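Local coordinates for small nuclear ribonucleoprotein homolog (Pyrobaculum aerophilum, PDB 1M5Q) that probably binds RNA as an Sm-like archaeal protein, fourteen copies of which assemble into a toroidal particle built from beta-sheets, at residues I69-R72 against E73-K76. Sequence-based numbering, arbitrary orientation.
Sequences IDMR and EFAK
Asp-70 caps the start of helix 71-81, its carboxylate turned toward the backbone amides of the first turn. Both bonds of this N-cap are weak: OD1 accepts from Glu-73 N at 3.3 Å along a nearly straight N-H (162°), and from Arg-72 N at 3.1 Å with a sharply bent one (127°). With CG anti to the backbone N (chi1 177°), the carboxylate lies beside its own carbonyl carbon, where one oxygen can serve both amides. Its CG also rests 3.7 Å from Glu-73 CB, and the two carboxylate planes stand almost perpendicular. The main chain takes over at once: Phe-74 N reaches Asp-70 O at 2.9 Å, in the carbonyl plane, and Ala-75 N and Lys-76 N bond to Met-71 O and Arg-72 O in turn.

On the buried side, selenomethionine Met-71 curls round so that its SE lies 5.5 Å from the centroid of the Phe-74 ring, an oblique Met-aromatic contact, with CE 4.4 Å from ring atom CD2. Ile-69 adds its CG2 methyl, 4.1 Å from Phe-74 CB. Val-103 of strand 101-104 packs against both Met-71 and Phe-74, while helix 113-127 meets Phe-74 through Leu-121 and Ile-69 through Phe-122, Phe-125 and Leu-126. Glu-73 OE2 makes a weak bond to Gln-77 further along the helix.

The turn is thus two-sided, apolar toward the C-terminal alpha+beta region and polar along its outer side. The positive end of the helix dipole should favour both acidic groups and probably offsets part of the repulsion between the Asp-70 and Glu-73 carboxylates.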
loop_
_atom_site.group_PDB
_atom_site.type_symbol
_atom_site.label_atom_id
_atom_site.label_comp_id
_atom_site.label_asym_id
_atom_site.label_seq_id
_atom_site.Cartn_x
_atom_site.Cartn_y
_atom_site.Cartn_z
ATOM N N ILE H 69 21.165 15.947 -31.269
ATOM C CA ILE H 69 21.798 16.420 -32.500
ATOM C C ILE H 69 23.114 17.183 -32.280
ATOM O O ILE H 69 23.196 18.086 -31.431
ATOM C CB ILE H 69 20.804 17.367 -33.252
ATOM C CG1 ILE H 69 19.680 16.507 -33.878
ATOM C CG2 ILE H 69 21.511 18.155 -34.354
ATOM C CD1 ILE H 69 18.470 17.340 -34.375
ATOM N N ASP H 70 24.133 16.831 -33.067
ATOM C CA ASP H 70 25.424 17.527 -33.056
ATOM C C ASP H 70 25.111 18.916 -33.689
ATOM O O ASP H 70 24.868 19.022 -34.905
ATOM C CB ASP H 70 26.426 16.767 -33.934
ATOM C CG ASP H 70 27.796 17.479 -34.029
ATOM O OD1 ASP H 70 27.933 18.662 -33.629
ATOM O OD2 ASP H 70 28.751 16.836 -34.510
HETATM N N MSE H 71 25.129 19.976 -32.888
HETATM C CA MSE H 71 24.765 21.273 -33.414
HETATM C C MSE H 71 25.760 21.867 -34.400
HETATM O O MSE H 71 25.363 22.646 -35.265
HETATM C CB MSE H 71 24.497 22.272 -32.278
HETATM C CG MSE H 71 23.328 21.839 -31.409
HETATM SE SE MSE H 71 21.746 21.420 -32.439
HETATM C CE MSE H 71 21.219 23.210 -32.803
ATOM N N ARG H 72 27.037 21.523 -34.251
ATOM C CA ARG H 72 28.061 22.016 -35.181
ATOM C C ARG H 72 27.777 21.383 -36.524
ATOM O O ARG H 72 27.868 22.037 -37.533
ATOM C CB ARG H 72 29.486 21.653 -34.711
ATOM C CG ARG H 72 30.022 22.562 -33.619
ATOM C CD ARG H 72 31.535 22.386 -33.469
ATOM N NE ARG H 72 31.900 21.996 -32.108
ATOM C CZ ARG H 72 32.247 22.859 -31.167
ATOM N NH1 ARG H 72 32.292 24.154 -31.451
ATOM N NH2 ARG H 72 32.508 22.435 -29.935
ATOM N N GLU H 73 27.423 20.105 -36.541
ATOM C CA GLU H 73 27.103 19.465 -37.809
ATOM C C GLU H 73 25.803 20.096 -38.353
ATOM O O GLU H 73 25.683 20.357 -39.547
ATOM C CB GLU H 73 26.937 17.972 -37.612
ATOM C CG GLU H 73 26.559 17.241 -38.891
ATOM C CD GLU H 73 27.684 17.294 -39.949
ATOM O OE1 GLU H 73 28.874 17.084 -39.597
ATOM O OE2 GLU H 73 27.368 17.533 -41.123
ATOM N N PHE H 74 24.824 20.354 -37.483
ATOM C CA PHE H 74 23.603 21.000 -37.922
ATOM C C PHE H 74 23.922 22.350 -38.603
ATOM O O PHE H 74 23.320 22.712 -39.608
ATOM C CB PHE H 74 22.640 21.281 -36.736
ATOM C CG PHE H 74 21.305 21.947 -37.152
ATOM C CD1 PHE H 74 20.224 21.182 -37.517
ATOM C CD2 PHE H 74 21.168 23.328 -37.176
ATOM C CE1 PHE H 74 18.988 21.762 -37.917
ATOM C CE2 PHE H 74 19.945 23.933 -37.563
ATOM C CZ PHE H 74 18.852 23.129 -37.938
ATOM N N ALA H 75 24.812 23.115 -37.997
ATOM C CA ALA H 75 25.178 24.423 -38.521
ATOM C C ALA H 75 25.835 24.224 -39.914
ATOM O O ALA H 75 25.505 24.926 -40.884
ATOM C CB ALA H 75 26.114 25.103 -37.566
ATOM N N LYS H 76 26.723 23.241 -40.003
ATOM C CA LYS H 76 27.374 22.936 -41.259
ATOM C C LYS H 76 26.333 22.681 -42.345
ATOM O O LYS H 76 26.364 23.265 -43.415
ATOM C CB LYS H 76 28.272 21.700 -41.086
ATOM C CG LYS H 76 29.064 21.284 -42.340
ATOM C CD LYS H 76 30.024 20.128 -42.024
ATOM C CE LYS H 76 30.840 19.707 -43.251
ATOM N NZ LYS H 76 31.812 18.630 -42.905
#